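Local coordinates for protein aldehyde dehydrogenase (Listeria monocytogenes, PDB 3K9D) that probably oxidises aldehydes with NAD or NADP as electron acceptor, as an enzyme of the aldehyde dehydrogenase family, at residues A193-T198 / K205-S210; E19-A24 / G136-F141; P300-V303 / H309-N312; T330-G333 / Y338-E341. One frame throughout, in Å; residues are numbered along the deposited sequence.

The four contacts lie in two parts of the chain. Interactions 1 and 2 are fully buried and serve the same mixed sheet, with centres about 17 Å apart: interaction 1 packs strand 192-197 against the helix that follows it, and interaction 2 lays the N-terminal helix over strand 138-143. Interactions 3 and 4, centres about 18 Å apart, are only partly buried: interaction 3 sets a loop against helix 307-313, and interaction 4 joins two limbs of one loop. Chemistry follows place. Small and branched side chains carry the sheet contacts; a serine hydroxyl bonds across in interaction 2, but within its own turn in interaction 1. Interaction 3 is loose and apolar, while interaction 4 turns on a serine hydroxyl gripping backbone.

Interaction 1: A193-T198 / K205-S210; sequences AVILAT and KAAYSS
The chi1 of Ile-195, -54°, divides its two branches between Ala-207 and Ser-210: CG2 stands anti to the backbone N and faces Ala-207, while CG1 lies beside that N and, through an extended chi2 of 154°, carries CD1 to Ser-210. Ile-195 CD1 comes to 3.3 Å from Ser-210 OG and also touches Ala-207 O. Ile-195 CG2 meanwhile approaches Ala-207 CB at 4.1 Å.

Two residues further along the strand, on the same face, Ala-197 CB meets Ala-207 CB at 3.8 Å. Alanine suits both places because a lone methyl lets strand and helix come close, and Ala-207 touches both strand residues with its one methyl. The beta-branched isoleucine suits a strand and is long enough for CD1 to reach the turn that ends the helix.

That end is a type I turn from Ala-207 to Ser-210. Ser-210 OG donates to Ala-207 O at 2.7 Å, its chi1 of 66° folding the hydroxyl back over the turn; Ser-210 OG is also bonded to Thr-212 N. The hydroxyl's polar needs are thus met although it lies against a methyl.

Strand 192-197, helix 201-207 and strand 214-216 form a beta-alpha-beta unit. Ile-195 is bonded through its backbone to Pro-213 and Ile-215, Met-187 of helix 180-188 packs on both Ile-195 and Ser-210, and strand 102-116 supplies Leu-115 against Ile-195.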
loop_
_atom_site.group_PDB
_atom_site.type_symbol
_atom_site.label_atom_id
_atom_site.label_comp_id
_atom_site.label_asym_id
_atom_site.label_seq_id
_atom_site.Cartn_x
_atom_site.Cartn_y
_atom_site.Cartn_z
ATOM N N ALA A 193 -11.261 -3.132 -5.983
ATOM C CA ALA A 193 -10.642 -2.171 -5.062
ATOM C C ALA A 193 -9.176 -2.450 -4.751
ATOM O O ALA A 193 -8.394 -1.526 -4.437
ATOM C CB ALA A 193 -11.426 -2.113 -3.783
ATOM N N VAL A 194 -8.813 -3.726 -4.820
ATOM C CA VAL A 194 -7.479 -4.169 -4.448
ATOM C C VAL A 194 -7.178 -5.514 -5.108
ATOM O O VAL A 194 -8.090 -6.281 -5.418
ATOM C CB VAL A 194 -7.289 -4.219 -2.892
ATOM C CG1 VAL A 194 -7.953 -5.459 -2.292
ATOM C CG2 VAL A 194 -5.797 -4.121 -2.488
ATOM N N ILE A 195 -5.896 -5.772 -5.352
ATOM C CA ILE A 195 -5.460 -7.075 -5.842
ATOM C C ILE A 195 -4.552 -7.724 -4.811
ATOM O O ILE A 195 -3.542 -7.132 -4.417
ATOM C CB ILE A 195 -4.708 -6.978 -7.207
ATOM C CG1 ILE A 195 -5.554 -6.233 -8.233
ATOM C CG2 ILE A 195 -4.329 -8.387 -7.731
ATOM C CD1 ILE A 195 -4.763 -5.570 -9.308
ATOM N N LEU A 196 -4.923 -8.934 -4.372
ATOM C CA LEU A 196 -3.982 -9.832 -3.690
ATOM C C LEU A 196 -3.302 -10.712 -4.730
ATOM O O LEU A 196 -3.890 -11.655 -5.268
ATOM C CB LEU A 196 -4.661 -10.678 -2.622
ATOM C CG LEU A 196 -5.283 -9.912 -1.453
ATOM C CD1 LEU A 196 -6.077 -10.834 -0.526
ATOM C CD2 LEU A 196 -4.199 -9.192 -0.704
ATOM N N ALA A 197 -2.056 -10.370 -5.008
ATOM C CA ALA A 197 -1.343 -10.893 -6.158
ATOM C C ALA A 197 -0.391 -11.997 -5.715
ATOM O O ALA A 197 0.791 -11.752 -5.492
ATOM C CB ALA A 197 -0.583 -9.763 -6.853
ATOM N N THR A 198 -0.924 -13.207 -5.572
ATOM C CA THR A 198 -0.115 -14.378 -5.221
ATOM C C THR A 198 0.181 -15.204 -6.482
ATOM O O THR A 198 -0.724 -15.782 -7.098
ATOM C CB THR A 198 -0.799 -15.239 -4.136
ATOM O OG1 THR A 198 -1.210 -14.398 -3.050
ATOM C CG2 THR A 198 0.153 -16.308 -3.604
ATOM N N LYS A 205 3.995 -8.158 -11.416
ATOM C CA LYS A 205 4.313 -6.965 -12.200
ATOM C C LYS A 205 3.107 -6.527 -13.024
ATOM O O LYS A 205 2.931 -5.326 -13.258
ATOM C CB LYS A 205 5.556 -7.159 -13.077
ATOM C CG LYS A 205 6.179 -5.831 -13.550
ATOM C CD LYS A 205 7.519 -6.017 -14.258
ATOM C CE LYS A 205 8.681 -6.142 -13.268
ATOM N NZ LYS A 205 9.983 -5.717 -13.873
ATOM N N ALA A 206 2.255 -7.490 -13.412
ATOM C CA ALA A 206 0.990 -7.202 -14.101
ATOM C C ALA A 206 0.003 -6.477 -13.196
ATOM O O ALA A 206 -0.723 -5.594 -13.655
ATOM C CB ALA A 206 0.345 -8.482 -14.660
ATOM N N ALA A 207 -0.013 -6.867 -11.922
ATOM C CA ALA A 207 -0.914 -6.303 -10.918
ATOM C C ALA A 207 -0.569 -4.843 -10.617
ATOM O O ALA A 207 -1.457 -4.003 -10.440
ATOM C CB ALA A 207 -0.870 -7.132 -9.644
ATOM N N TYR A 208 0.725 -4.537 -10.572
ATOM C CA TYR A 208 1.154 -3.161 -10.334
ATOM C C TYR A 208 1.108 -2.279 -11.581
ATOM O O TYR A 208 1.363 -1.067 -11.508
ATOM C CB TYR A 208 2.530 -3.118 -9.662
ATOM C CG TYR A 208 2.455 -3.418 -8.187
ATOM C CD1 TYR A 208 2.016 -2.451 -7.277
ATOM C CD2 TYR A 208 2.806 -4.680 -7.702
ATOM C CE1 TYR A 208 1.943 -2.734 -5.905
ATOM C CE2 TYR A 208 2.731 -4.980 -6.348
ATOM C CZ TYR A 208 2.306 -4.010 -5.456
ATOM O OH TYR A 208 2.237 -4.333 -4.119
ATOM N N SER A 209 0.753 -2.887 -12.713
ATOM C CA SER A 209 0.560 -2.171 -13.968
ATOM C C SER A 209 -0.919 -2.058 -14.370
ATOM O O SER A 209 -1.234 -1.538 -15.440
ATOM C CB SER A 209 1.361 -2.853 -15.073
ATOM O OG SER A 209 2.715 -2.999 -14.668
ATOM N N SER A 210 -1.807 -2.517 -13.492
ATOM C CA SER A 210 -3.245 -2.648 -13.771
ATOM C C SER A 210 -4.073 -1.358 -13.631
ATOM O O SER A 210 -5.193 -1.265 -14.170
ATOM C CB SER A 210 -3.843 -3.709 -12.849
ATOM O OG SER A 210 -3.792 -3.291 -11.492
#

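Interaction 2: E19-A24 / G136-F141; sequences ESANKA and GNSIVF
Ser-138 and Ala-21 join helix 6-28 to strand 138-143 in a helix-on-sheet packing: the N-terminal helix lies along the strand, over one face of the mixed sheet. The two short segments run nearly antiparallel, at 164°, with their axes 7.9 Å apart at closest approach, a close spacing made possible by small residues on both sides.

The side chain of Ser-138 can be followed outward. Its CB sits against the methyl of Ala-21, CB to CB 3.7 Å, and also touches Ala-21 O. At chi1 -74° OG lies beside the backbone N and anti to the carbonyl carbon, which sends the hydroxyl on toward the helix backbone. There Ser-138 OG donates to Ala-21 O at 2.9 Å, within the carbonyl plane and on a lone pair. Ala-24 CB, one helical turn further on, lies 3.9 Å from Ser-138 OG. Serine therefore suits the position twice over: it is small enough for the close approach and gives its buried hydroxyl a partner in the helix backbone.

Val-140, next but one along the strand, points to the same face, and Leu-17 of the helix packs on it too. Ile-139 between them points away, to helix 121-134 on the other face, as strand alternation requires. Ala-21 also rests on Val-111 of strand 102-116, so the helix spans neighbouring strands.

The methyl of Ala-21 is shared between Ser-138 and Val-140, with Val-140 CG2 lying 3.7 Å from Ala-21 CB.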
loop_
_atom_site.group_PDB
_atom_site.type_symbol
_atom_site.label_atom_id
_atom_site.label_comp_id
_atom_site.label_asym_id
_atom_site.label_seq_id
_atom_site.Cartn_x
_atom_site.Cartn_y
_atom_site.Cartn_z
ATOM N N GLU A 19 -19.683 -7.244 -10.415
ATOM C CA GLU A 19 -20.986 -6.591 -10.201
ATOM C C GLU A 19 -21.779 -7.165 -9.010
ATOM O O GLU A 19 -22.350 -6.405 -8.217
ATOM C CB GLU A 19 -21.823 -6.701 -11.480
ATOM C CG GLU A 19 -23.067 -5.831 -11.538
ATOM C CD GLU A 19 -23.983 -6.206 -12.696
ATOM O OE1 GLU A 19 -24.345 -7.397 -12.814
ATOM O OE2 GLU A 19 -24.351 -5.309 -13.486
ATOM N N SER A 20 -21.818 -8.495 -8.910
ATOM C CA SER A 20 -22.474 -9.190 -7.799
ATOM C C SER A 20 -21.709 -8.965 -6.503
ATOM O O SER A 20 -22.307 -8.723 -5.460
ATOM C CB SER A 20 -22.567 -10.696 -8.073
ATOM O OG SER A 20 -23.513 -10.982 -9.079
ATOM N N ALA A 21 -20.382 -9.048 -6.581
ATOM C CA ALA A 21 -19.530 -8.820 -5.424
ATOM C C ALA A 21 -19.637 -7.386 -4.911
ATOM O O ALA A 21 -19.560 -7.158 -3.706
ATOM C CB ALA A 21 -18.091 -9.174 -5.742
ATOM N N ASN A 22 -19.826 -6.439 -5.834
ATOM C CA ASN A 22 -20.006 -5.021 -5.521
ATOM C C ASN A 22 -21.245 -4.819 -4.651
ATOM O O ASN A 22 -21.155 -4.270 -3.544
ATOM C CB ASN A 22 -20.110 -4.222 -6.827
ATOM C CG ASN A 22 -19.907 -2.744 -6.632
ATOM O OD1 ASN A 22 -19.104 -2.311 -5.805
ATOM N ND2 ASN A 22 -20.627 -1.951 -7.410
ATOM N N LYS A 23 -22.380 -5.320 -5.142
ATOM C CA LYS A 23 -23.657 -5.276 -4.416
ATOM C C LYS A 23 -23.592 -5.977 -3.061
ATOM O O LYS A 23 -24.053 -5.441 -2.052
ATOM C CB LYS A 23 -24.777 -5.912 -5.252
ATOM C CG LYS A 23 -25.213 -5.112 -6.475
ATOM C CD LYS A 23 -26.294 -5.863 -7.227
ATOM C CE LYS A 23 -26.168 -5.694 -8.730
ATOM N NZ LYS A 23 -26.874 -6.798 -9.448
ATOM N N ALA A 24 -22.987 -7.164 -3.045
ATOM C CA ALA A 24 -22.919 -7.987 -1.846
ATOM C C ALA A 24 -22.108 -7.329 -0.737
ATOM O O ALA A 24 -22.436 -7.478 0.436
ATOM C CB ALA A 24 -22.347 -9.371 -2.182
ATOM N N GLY A 136 -14.809 -6.905 5.962
ATOM C CA GLY A 136 -16.067 -6.406 5.378
ATOM C C GLY A 136 -16.070 -6.281 3.861
ATOM O O GLY A 136 -16.866 -5.517 3.293
ATOM N N ASN A 137 -15.192 -7.045 3.211
ATOM C CA ASN A 137 -15.002 -7.004 1.755
ATOM C C ASN A 137 -15.632 -8.206 1.079
ATOM O O ASN A 137 -15.774 -9.250 1.697
ATOM C CB ASN A 137 -13.505 -7.086 1.425
ATOM C CG ASN A 137 -12.690 -5.984 2.056
ATOM O OD1 ASN A 137 -12.766 -4.818 1.651
ATOM N ND2 ASN A 137 -11.869 -6.351 3.028
ATOM N N SER A 138 -15.938 -8.082 -0.207
ATOM C CA SER A 138 -16.243 -9.248 -1.025
ATOM C C SER A 138 -14.946 -9.693 -1.679
ATOM O O SER A 138 -13.948 -8.968 -1.615
ATOM C CB SER A 138 -17.278 -8.911 -2.097
ATOM O OG SER A 138 -18.577 -8.783 -1.530
ATOM N N ILE A 139 -14.946 -10.869 -2.302
ATOM C CA ILE A 139 -13.732 -11.361 -2.989
ATOM C C ILE A 139 -14.080 -12.189 -4.246
ATOM O O ILE A 139 -14.990 -13.013 -4.215
ATOM C CB ILE A 139 -12.745 -12.089 -1.990
ATOM C CG1 ILE A 139 -11.385 -12.396 -2.653
ATOM C CG2 ILE A 139 -13.411 -13.345 -1.305
ATOM C CD1 ILE A 139 -10.256 -12.647 -1.680
ATOM N N VAL A 140 -13.396 -11.918 -5.360
ATOM C CA VAL A 140 -13.574 -12.689 -6.601
ATOM C C VAL A 140 -12.232 -13.303 -6.985
ATOM O O VAL A 140 -11.250 -12.584 -7.165
ATOM C CB VAL A 140 -14.097 -11.821 -7.797
ATOM C CG1 VAL A 140 -14.440 -12.709 -8.984
ATOM C CG2 VAL A 140 -15.340 -11.013 -7.414
ATOM N N PHE A 141 -12.197 -14.629 -7.098
ATOM C CA PHE A 141 -10.959 -15.355 -7.351
ATOM C C PHE A 141 -10.633 -15.595 -8.808
ATOM O O PHE A 141 -11.505 -15.891 -9.625
ATOM C CB PHE A 141 -10.923 -16.695 -6.589
ATOM C CG PHE A 141 -10.877 -16.535 -5.089
ATOM C CD1 PHE A 141 -9.715 -16.102 -4.460
ATOM C CD2 PHE A 141 -11.993 -16.787 -4.318
ATOM C CE1 PHE A 141 -9.658 -15.939 -3.071
ATOM C CE2 PHE A 141 -11.955 -16.622 -2.936
ATOM C CZ PHE A 141 -10.777 -16.196 -2.314
#

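Interaction 3: P300-V303 / H309-N312; sequences PAIV and HIAN
Apolar contact carries most of this interaction, between Ile-302 at the end of a short 3-10 segment and Ile-310 on helix 307-313. The 3-10 segment belongs to the loop that connects helix 281-291 to helix 307-313. The closest side-chain atoms are Ile-302 CB and Ile-310 CG1, 4.3 Å apart, so the two meet near their bases. Ile-310 CG1 lies beside its own backbone N (chi1 -66°), and the chain then runs on to Ile-310 CD1, which rests 3.8 Å from Ile-302 O. The outer part of Ile-302 leads away instead, onto Phe-290 of helix 281-291. The same helix gives Leu-287 to Ile-310, so both isoleucines reach a common helix, and their branched bulk suits this buried position.

The polar approach is looser. The imidazole of His-309 presents an edge to Ala-301 O, which lies near the ring plane, but His-309 NE2 stays 4.3 Å from Ala-301 O, too far for a hydrogen bond. A polar ring suits this partly exposed place, with its edge toward a carbonyl.

The 3-10 turn has its own backbone bond, Val-303 N to Pro-300 O, whereas the contact between loop and helix depends on shape and dispersion and not on directional bonds across it.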
loop_
_atom_site.group_PDB
_atom_site.type_symbol
_atom_site.label_atom_id
_atom_site.label_comp_id
_atom_site.label_asym_id
_atom_site.label_seq_id
_atom_site.Cartn_x
_atom_site.Cartn_y
_atom_site.Cartn_z
ATOM N N PRO A 300 9.322 -25.962 -14.773
ATOM C CA PRO A 300 8.147 -26.256 -13.942
ATOM C C PRO A 300 7.946 -27.750 -13.638
ATOM O O PRO A 300 7.226 -28.079 -12.707
ATOM C CB PRO A 300 6.983 -25.727 -14.782
ATOM C CG PRO A 300 7.468 -25.786 -16.179
ATOM C CD PRO A 300 8.923 -25.428 -16.090
ATOM N N ALA A 301 8.607 -28.626 -14.404
ATOM C CA ALA A 301 8.481 -30.085 -14.266
ATOM C C ALA A 301 8.919 -30.628 -12.896
ATOM O O ALA A 301 8.544 -31.731 -12.512
ATOM C CB ALA A 301 9.252 -30.778 -15.380
ATOM N N ILE A 302 9.699 -29.838 -12.168
ATOM C CA ILE A 302 10.233 -30.227 -10.864
ATOM C C ILE A 302 9.328 -29.825 -9.695
ATOM O O ILE A 302 9.477 -30.356 -8.589
ATOM C CB ILE A 302 11.665 -29.645 -10.634
ATOM C CG1 ILE A 302 11.632 -28.106 -10.529
ATOM C CG2 ILE A 302 12.629 -30.132 -11.719
ATOM C CD1 ILE A 302 12.867 -27.468 -9.892
ATOM N N VAL A 303 8.388 -28.907 -9.952
ATOM C CA VAL A 303 7.628 -28.220 -8.900
ATOM C C VAL A 303 6.704 -29.158 -8.131
ATOM O O VAL A 303 5.847 -29.817 -8.722
ATOM C CB VAL A 303 6.839 -27.000 -9.463
ATOM C CG1 VAL A 303 5.901 -26.410 -8.409
ATOM C CG2 VAL A 303 7.811 -25.922 -9.977
ATOM N N HIS A 309 10.998 -38.781 -8.399
ATOM C CA HIS A 309 10.392 -38.275 -9.641
ATOM C C HIS A 309 11.360 -37.376 -10.421
ATOM O O HIS A 309 11.551 -37.553 -11.634
ATOM C CB HIS A 309 9.102 -37.518 -9.316
ATOM C CG HIS A 309 8.357 -37.024 -10.517
ATOM N ND1 HIS A 309 7.315 -37.722 -11.086
ATOM C CD2 HIS A 309 8.483 -35.887 -11.240
ATOM C CE1 HIS A 309 6.841 -37.045 -12.115
ATOM N NE2 HIS A 309 7.536 -35.928 -12.231
ATOM N N ILE A 310 11.961 -36.430 -9.698
ATOM C CA ILE A 310 12.951 -35.479 -10.224
ATOM C C ILE A 310 14.216 -36.200 -10.693
ATOM O O ILE A 310 14.753 -35.900 -11.764
ATOM C CB ILE A 310 13.320 -34.411 -9.156
ATOM C CG1 ILE A 310 12.114 -33.526 -8.833
ATOM C CG2 ILE A 310 14.508 -33.551 -9.607
ATOM C CD1 ILE A 310 12.209 -32.822 -7.491
ATOM N N ALA A 311 14.656 -37.166 -9.896
ATOM C CA ALA A 311 15.827 -37.958 -10.209
ATOM C C ALA A 311 15.625 -38.692 -11.524
ATOM O O ALA A 311 16.517 -38.694 -12.357
ATOM C CB ALA A 311 16.144 -38.934 -9.081
ATOM N N ASN A 312 14.441 -39.279 -11.710
ATOM C CA ASN A 312 14.083 -39.953 -12.951
ATOM C C ASN A 312 14.062 -38.998 -14.139
ATOM O O ASN A 312 14.586 -39.325 -15.203
ATOM C CB ASN A 312 12.711 -40.635 -12.826
ATOM C CG ASN A 312 12.760 -41.918 -12.002
ATOM O OD1 ASN A 312 13.838 -42.464 -11.724
ATOM N ND2 ASN A 312 11.581 -42.413 -11.615
#

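Interaction 4: T330-G333 / Y338-E341; sequences TKVG and YSRE
Hydrogen bonding centres on Ser-339 OG, which accepts the backbone N-H of Gly-333. The distance from Gly-333 N to Ser-339 OG is 3.2 Å and the angle at the hydrogen, 158°, is fairly straight. A chi1 of 73° holds OG between the serine's own backbone N and carbonyl carbon, where it faces the glycine amide. The hydroxyl is also bonded to Ile-336 O within the connecting loop, so it links two backbone groups. Gly-333 O lies 3.1 Å from Ser-339 OG, yet the angle is too poor for a bond.

Both segments belong to the loop that joins strands 324-328 and 346-352, two neighbours in the seven-stranded parallel sheet. The chain bends back on itself here, and Ser-339 ties its two limbs together. Glycine suits position 333 because its extended backbone, with positive phi, would jam a CB against the preceding carbonyl oxygen.

Van der Waals contacts fill in around the bond. Ser-339 CB lies 3.9 Å from Val-332 CA, and it also touches Lys-331 O. The valine side chain itself packs on helix 355-368 through Leu-361 and Ile-365, a place suited to a compact aliphatic group.

From Arg-340 the aliphatic part does the touching: Arg-340 CD passes 3.9 Å from Gly-333 O. Its chain then bends at chi3, and the guanidinium bonds elsewhere, through NE in a salt bridge to Glu-369 and through NH2 to the carbonyls of Gly-296 and Ala-334.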
loop_
_atom_site.group_PDB
_atom_site.type_symbol
_atom_site.label_atom_id
_atom_site.label_comp_id
_atom_site.label_asym_id
_atom_site.label_seq_id
_atom_site.Cartn_x
_atom_site.Cartn_y
_atom_site.Cartn_z
ATOM N N THR A 330 29.158 -22.621 -5.453
ATOM C CA THR A 330 30.135 -21.553 -5.157
ATOM C C THR A 330 29.721 -20.173 -5.726
ATOM O O THR A 330 30.255 -19.131 -5.321
ATOM C CB THR A 330 31.541 -21.894 -5.723
ATOM O OG1 THR A 330 31.509 -21.854 -7.157
ATOM C CG2 THR A 330 32.023 -23.271 -5.284
ATOM N N LYS A 331 28.778 -20.184 -6.661
ATOM C CA LYS A 331 28.429 -19.007 -7.458
ATOM C C LYS A 331 26.984 -18.556 -7.227
ATOM O O LYS A 331 26.153 -19.310 -6.719
ATOM C CB LYS A 331 28.626 -19.311 -8.951
ATOM C CG LYS A 331 30.074 -19.405 -9.394
ATOM C CD LYS A 331 30.203 -19.986 -10.804
ATOM C CE LYS A 331 30.001 -18.930 -11.888
ATOM N NZ LYS A 331 30.265 -19.473 -13.262
ATOM N N VAL A 332 26.707 -17.314 -7.619
ATOM C CA VAL A 332 25.377 -16.709 -7.574
ATOM C C VAL A 332 25.107 -16.088 -8.958
ATOM O O VAL A 332 26.001 -15.505 -9.555
ATOM C CB VAL A 332 25.302 -15.613 -6.463
ATOM C CG1 VAL A 332 23.942 -14.988 -6.411
ATOM C CG2 VAL A 332 25.638 -16.189 -5.095
ATOM N N GLY A 333 23.891 -16.215 -9.482
ATOM C CA GLY A 333 23.594 -15.594 -10.778
ATOM C C GLY A 333 22.465 -16.241 -11.551
ATOM O O GLY A 333 22.093 -17.378 -11.268
ATOM N N TYR A 338 21.046 -23.358 -8.999
ATOM C CA TYR A 338 21.007 -23.621 -7.539
ATOM C C TYR A 338 20.903 -22.372 -6.657
ATOM O O TYR A 338 20.430 -22.445 -5.510
ATOM C CB TYR A 338 22.190 -24.495 -7.097
ATOM C CG TYR A 338 22.135 -25.865 -7.710
ATOM C CD1 TYR A 338 21.031 -26.695 -7.496
ATOM C CD2 TYR A 338 23.166 -26.329 -8.524
ATOM C CE1 TYR A 338 20.962 -27.959 -8.076
ATOM C CE2 TYR A 338 23.095 -27.585 -9.116
ATOM C CZ TYR A 338 21.993 -28.395 -8.877
ATOM O OH TYR A 338 21.916 -29.650 -9.449
ATOM N N SER A 339 21.324 -21.229 -7.201
ATOM C CA SER A 339 21.230 -19.946 -6.511
ATOM C C SER A 339 19.849 -19.305 -6.646
ATOM O O SER A 339 19.649 -18.165 -6.222
ATOM C CB SER A 339 22.304 -18.978 -7.026
ATOM O OG SER A 339 21.989 -18.499 -8.333
ATOM N N ARG A 340 18.898 -20.049 -7.215
ATOM C CA ARG A 340 17.557 -19.543 -7.529
ATOM C C ARG A 340 16.440 -20.424 -6.950
ATOM O O ARG A 340 16.695 -21.497 -6.387
ATOM C CB ARG A 340 17.397 -19.394 -9.050
ATOM C CG ARG A 340 18.469 -18.491 -9.714
ATOM C CD ARG A 340 18.283 -18.369 -11.215
ATOM N NE ARG A 340 16.893 -18.076 -11.573
ATOM C CZ ARG A 340 16.431 -18.046 -12.824
ATOM N NH1 ARG A 340 15.153 -17.765 -13.058
ATOM N NH2 ARG A 340 17.241 -18.294 -13.843
ATOM N N GLU A 341 15.200 -19.961 -7.080
ATOM C CA GLU A 341 14.073 -20.600 -6.424
ATOM C C GLU A 341 13.738 -21.935 -7.093
ATOM O O GLU A 341 13.427 -21.992 -8.283
ATOM C CB GLU A 341 12.875 -19.652 -6.382
ATOM C CG GLU A 341 11.598 -20.253 -5.813
ATOM C CD GLU A 341 10.392 -19.419 -6.171
ATOM O OE1 GLU A 341 10.061 -19.329 -7.376
ATOM O OE2 GLU A 341 9.782 -18.844 -5.256
#